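Local coordinates for protein extracellular ligand-binding receptor (Desulfitobacterium hafniense, PDB 4Q6B) that binds leucine and probably serves as the substrate-binding protein of an ABC transporter for amino acids, at residues D55-F69 and H81-Y94. Residues are numbered along the deposited sequence; the frame is centred on the assembly and turned at random. Where two conformers were deposited one is given.
With LEU (leucine), chain B.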
# COMPACT_ATOMS: atom_id res chain seq x y z
N ASP A 55 12.62 8.57 7.76
CA ASP A 55 12.94 7.46 8.69
C ASP A 55 13.95 6.45 8.16
O ASP A 55 14.30 5.50 8.88
CB ASP A 55 11.67 6.77 9.22
CG ASP A 55 10.94 5.95 8.19
OD1 ASP A 55 11.44 5.74 7.07
OD2 ASP A 55 9.81 5.48 8.49
N GLU A 56 14.46 6.71 6.95
CA GLU A 56 15.43 5.85 6.29
C GLU A 56 15.04 4.39 6.25
O GLU A 56 15.95 3.55 6.12
CB GLU A 56 16.83 5.96 6.93
CG GLU A 56 17.45 7.37 6.85
CD GLU A 56 18.70 7.57 7.72
OE1 GLU A 56 19.40 6.58 8.06
OE2 GLU A 56 19.00 8.74 8.06
N ALA A 57 13.75 4.08 6.36
CA ALA A 57 13.30 2.67 6.48
C ALA A 57 14.03 1.91 7.59
O ALA A 57 14.32 0.69 7.48
CB ALA A 57 13.46 1.95 5.13
N GLU A 58 14.31 2.61 8.69
CA GLU A 58 14.95 2.00 9.87
C GLU A 58 14.06 2.12 11.10
O GLU A 58 13.52 3.19 11.36
CB GLU A 58 16.31 2.65 10.15
CG GLU A 58 17.33 2.39 9.02
CD GLU A 58 18.65 3.13 9.21
OE1 GLU A 58 18.79 3.86 10.22
OE2 GLU A 58 19.54 2.97 8.34
N LEU A 59 13.86 1.01 11.81
CA LEU A 59 12.97 0.97 12.96
C LEU A 59 13.41 2.00 14.02
O LEU A 59 12.57 2.74 14.54
CB LEU A 59 12.97 -0.45 13.58
CG LEU A 59 12.14 -0.58 14.87
CD1 LEU A 59 10.73 -0.24 14.62
CD2 LEU A 59 12.28 -1.98 15.44
N GLU A 60 14.70 2.07 14.31
CA GLU A 60 15.16 2.95 15.42
C GLU A 60 14.87 4.41 15.07
O GLU A 60 14.36 5.17 15.91
CB GLU A 60 16.63 2.77 15.78
CG GLU A 60 16.92 1.40 16.35
CD GLU A 60 18.40 1.15 16.62
OE1 GLU A 60 18.72 0.00 17.02
OE2 GLU A 60 19.22 2.08 16.44
N LYS A 61 15.22 4.80 13.84
CA LYS A 61 14.92 6.17 13.42
C LYS A 61 13.41 6.43 13.37
O LYS A 61 12.93 7.53 13.75
CB LYS A 61 15.52 6.47 12.03
CG LYS A 61 15.34 7.94 11.65
CD LYS A 61 16.45 8.50 10.80
CE LYS A 61 16.39 10.03 10.78
NZ LYS A 61 16.97 10.54 9.48
N GLY A 62 12.64 5.47 12.88
CA GLY A 62 11.18 5.57 12.88
C GLY A 62 10.52 5.81 14.24
O GLY A 62 9.61 6.65 14.35
N LEU A 63 10.94 5.07 15.24
CA LEU A 63 10.42 5.26 16.61
C LEU A 63 10.81 6.63 17.17
O LEU A 63 10.03 7.26 17.88
CB LEU A 63 10.90 4.15 17.56
CG LEU A 63 10.42 2.74 17.10
CD1 LEU A 63 10.91 1.69 18.04
CD2 LEU A 63 8.88 2.66 17.02
N ALA A 64 12.02 7.09 16.87
CA ALA A 64 12.47 8.42 17.33
C ALA A 64 11.64 9.54 16.70
O ALA A 64 11.29 10.52 17.37
CB ALA A 64 13.95 8.61 17.01
N ILE A 65 11.36 9.40 15.41
CA ILE A 65 10.52 10.35 14.69
C ILE A 65 9.12 10.34 15.28
O ILE A 65 8.50 11.43 15.50
CB ILE A 65 10.51 10.00 13.17
CG1 ILE A 65 11.87 10.41 12.56
CG2 ILE A 65 9.33 10.66 12.41
CD1 ILE A 65 12.11 9.89 11.13
N ALA A 66 8.62 9.13 15.58
CA ALA A 66 7.22 9.04 16.08
C ALA A 66 7.10 9.80 17.40
O ALA A 66 6.13 10.59 17.59
CB ALA A 66 6.79 7.53 16.25
N GLN A 67 8.05 9.57 18.31
CA GLN A 67 8.06 10.25 19.59
C GLN A 67 8.22 11.75 19.40
O GLN A 67 7.58 12.54 20.07
CB GLN A 67 9.16 9.70 20.52
CG GLN A 67 9.34 10.46 21.85
CD GLN A 67 8.04 10.70 22.62
OE1 GLN A 67 7.02 10.04 22.37
NE2 GLN A 67 8.07 11.67 23.54
N ALA A 68 9.09 12.15 18.47
CA ALA A 68 9.26 13.59 18.24
C ALA A 68 7.99 14.24 17.72
O ALA A 68 7.66 15.38 18.14
CB ALA A 68 10.40 13.84 17.29
N PHE A 69 7.30 13.58 16.79
CA PHE A 69 5.99 14.12 16.36
C PHE A 69 4.99 14.13 17.50
O PHE A 69 4.28 15.12 17.73
CB PHE A 69 5.41 13.31 15.19
CG PHE A 69 6.04 13.61 13.87
CD1 PHE A 69 6.54 14.88 13.59
CD2 PHE A 69 6.16 12.62 12.91
CE1 PHE A 69 7.07 15.18 12.30
CE2 PHE A 69 6.70 12.89 11.63
CZ PHE A 69 7.18 14.19 11.33
N HIS A 81 3.82 5.22 8.56
CA HIS A 81 5.13 5.18 7.89
C HIS A 81 4.95 4.28 6.64
O HIS A 81 3.81 3.91 6.29
CB HIS A 81 6.20 4.60 8.84
CG HIS A 81 6.46 5.46 10.04
ND1 HIS A 81 7.74 5.88 10.38
CD2 HIS A 81 5.63 6.00 10.97
CE1 HIS A 81 7.68 6.64 11.46
NE2 HIS A 81 6.42 6.73 11.84
N ARG A 82 6.03 3.94 5.95
CA ARG A 82 5.89 3.15 4.71
C ARG A 82 5.89 1.67 5.04
O ARG A 82 4.95 0.93 4.70
CB ARG A 82 7.07 3.42 3.77
CG ARG A 82 6.92 2.75 2.40
CD ARG A 82 8.12 3.13 1.50
NE ARG A 82 8.07 2.58 0.14
CZ ARG A 82 8.68 1.47 -0.25
NH1 ARG A 82 8.58 1.06 -1.51
NH2 ARG A 82 9.39 0.77 0.63
N ASN A 83 6.91 1.24 5.77
CA ASN A 83 7.08 -0.20 5.99
C ASN A 83 6.24 -0.64 7.16
O ASN A 83 6.25 0.02 8.21
CB ASN A 83 8.56 -0.52 6.34
CG ASN A 83 9.52 -0.10 5.24
OD1 ASN A 83 9.91 1.06 5.18
ND2 ASN A 83 9.86 -1.03 4.34
N SER A 84 5.52 -1.75 7.02
CA SER A 84 4.73 -2.22 8.17
C SER A 84 5.55 -2.53 9.43
O SER A 84 5.07 -2.32 10.55
CB SER A 84 3.90 -3.45 7.78
OG SER A 84 2.91 -3.12 6.82
N PHE A 85 6.79 -3.01 9.29
CA PHE A 85 7.56 -3.30 10.51
C PHE A 85 7.95 -2.06 11.31
O PHE A 85 8.37 -2.17 12.48
CB PHE A 85 8.78 -4.17 10.21
CG PHE A 85 9.95 -3.39 9.64
CD1 PHE A 85 10.95 -2.94 10.48
CD2 PHE A 85 10.04 -3.14 8.28
CE1 PHE A 85 12.05 -2.23 9.99
CE2 PHE A 85 11.15 -2.41 7.78
CZ PHE A 85 12.13 -1.96 8.64
N ILE A 86 7.83 -0.90 10.68
CA ILE A 86 7.97 0.38 11.37
C ILE A 86 6.62 0.95 11.79
O ILE A 86 6.44 1.34 12.94
CB ILE A 86 8.76 1.36 10.48
CG1 ILE A 86 10.07 0.69 10.08
CG2 ILE A 86 8.96 2.76 11.18
CD1 ILE A 86 11.00 1.64 9.33
N SER A 87 5.63 0.94 10.90
CA SER A 87 4.32 1.50 11.28
C SER A 87 3.69 0.79 12.48
O SER A 87 3.06 1.43 13.33
CB SER A 87 3.35 1.45 10.09
OG SER A 87 3.73 2.36 9.08
N ILE A 88 3.78 -0.54 12.53
CA ILE A 88 3.12 -1.25 13.62
C ILE A 88 3.64 -0.82 15.02
O ILE A 88 2.85 -0.39 15.88
CB ILE A 88 3.19 -2.78 13.39
CG1 ILE A 88 2.36 -3.14 12.14
CG2 ILE A 88 2.77 -3.56 14.63
CD1 ILE A 88 2.67 -4.59 11.69
N PRO A 89 4.95 -0.86 15.25
CA PRO A 89 5.34 -0.35 16.59
C PRO A 89 5.22 1.17 16.73
O PRO A 89 4.87 1.65 17.84
CB PRO A 89 6.81 -0.79 16.73
CG PRO A 89 7.26 -1.10 15.37
CD PRO A 89 6.06 -1.52 14.54
N ALA A 90 5.49 1.93 15.67
CA ALA A 90 5.36 3.39 15.78
C ALA A 90 3.91 3.79 16.12
O ALA A 90 3.69 4.72 16.88
CB ALA A 90 5.79 4.11 14.49
N ALA A 91 2.94 3.07 15.55
CA ALA A 91 1.52 3.29 15.86
C ALA A 91 1.22 3.21 17.35
O ALA A 91 0.24 3.86 17.81
CB ALA A 91 0.66 2.24 15.14
N SER A 92 2.01 2.46 18.13
CA SER A 92 1.74 2.39 19.57
C SER A 92 2.00 3.76 20.21
O SER A 92 1.28 4.19 21.11
CB SER A 92 2.60 1.31 20.24
OG SER A 92 2.34 1.29 21.68
N ILE A 93 3.08 4.40 19.78
CA ILE A 93 3.44 5.73 20.26
C ILE A 93 2.38 6.74 19.83
O ILE A 93 1.94 7.57 20.63
CB ILE A 93 4.83 6.15 19.72
CG1 ILE A 93 5.93 5.24 20.30
CG2 ILE A 93 5.13 7.66 20.04
CD1 ILE A 93 7.31 5.51 19.69
N TYR A 94 1.97 6.72 18.56
CA TYR A 94 0.95 7.66 18.12
C TYR A 94 -0.37 7.41 18.84
O TYR A 94 -1.00 8.36 19.30
CB TYR A 94 0.77 7.51 16.62
CG TYR A 94 2.00 7.89 15.81
CD1 TYR A 94 2.55 9.18 15.87
CD2 TYR A 94 2.58 6.97 14.94
CE1 TYR A 94 3.68 9.53 15.13
CE2 TYR A 94 3.65 7.32 14.14
CZ TYR A 94 4.20 8.60 14.24
OH TYR A 94 5.30 8.90 13.46
N LEU B . 3.40 -2.72 1.71
CA LEU B . 4.75 -2.71 2.28
C LEU B . 4.70 -2.88 3.79
O LEU B . 5.73 -2.99 4.44
CB LEU B . 5.44 -1.39 1.92
CG LEU B . 5.62 -1.47 0.40
CD1 LEU B . 5.16 -0.21 -0.26
CD2 LEU B . 7.03 -1.84 -0.03
OXT LEU B . 3.59 -2.96 4.34
O HOH W 1 8.97 3.45 6.71
O HOH W 2 7.86 5.86 6.41
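The His81 imidazole meets the Asp55 carboxylate at its edge, the two planes only 23° apart. ND1 of His81 donates to OD2 of Asp55 at 2.8 Å, and OD2 accepts through its anti lone pair. At the second ring nitrogen, NE2 of His81 and OH of Tyr94 share a hydrogen bond of 2.9 Å, so two bonds fix the imidazole's rotation. The Tyr94 hydroxyl also lies at the edge of the Phe69 ring, near its plane. The Phe85 ring takes CG1 of Ile86 over one face and turns an edge to the carbonyl O of Ala57.

These side chains join successive helices of the N-terminal lobe in a periplasmic-binding-protein fold. Strand 75-79 of the parallel sheet links the two helices. The axes of 59-69 and 84-94 approach to 9.0 Å, nearly parallel, at 21°. Gly62 lets them come close, because a CB there would clash with CG2 of Ile86. Ala66 packs its CB on CZ of Tyr94 at 3.4 Å. Near the helix starts, CD1 of Ile86 lies against the backbone of Ala57 and Glu58.

Asp55 sits in an Asx turn. With CG between the backbone N and carbonyl carbon (chi1 71°), OD1 accepts from the N of Ala57 while OD2 is turned to His81. Two waters lie within hydrogen-bonding distance of OD2; one accepts from the N of Asn83, the other from the N of Arg82. An alanine here is likely to leave ND1 of His81 without its acceptor, let the imidazole turn and disturb the waters beside Arg82 and Asn83 of the leucine pocket.

In that pocket, the N of Ser84 donates to O of the bound leucine at 2.9 Å, and OG of Ser84 donates to its OXT at 2.6 Å.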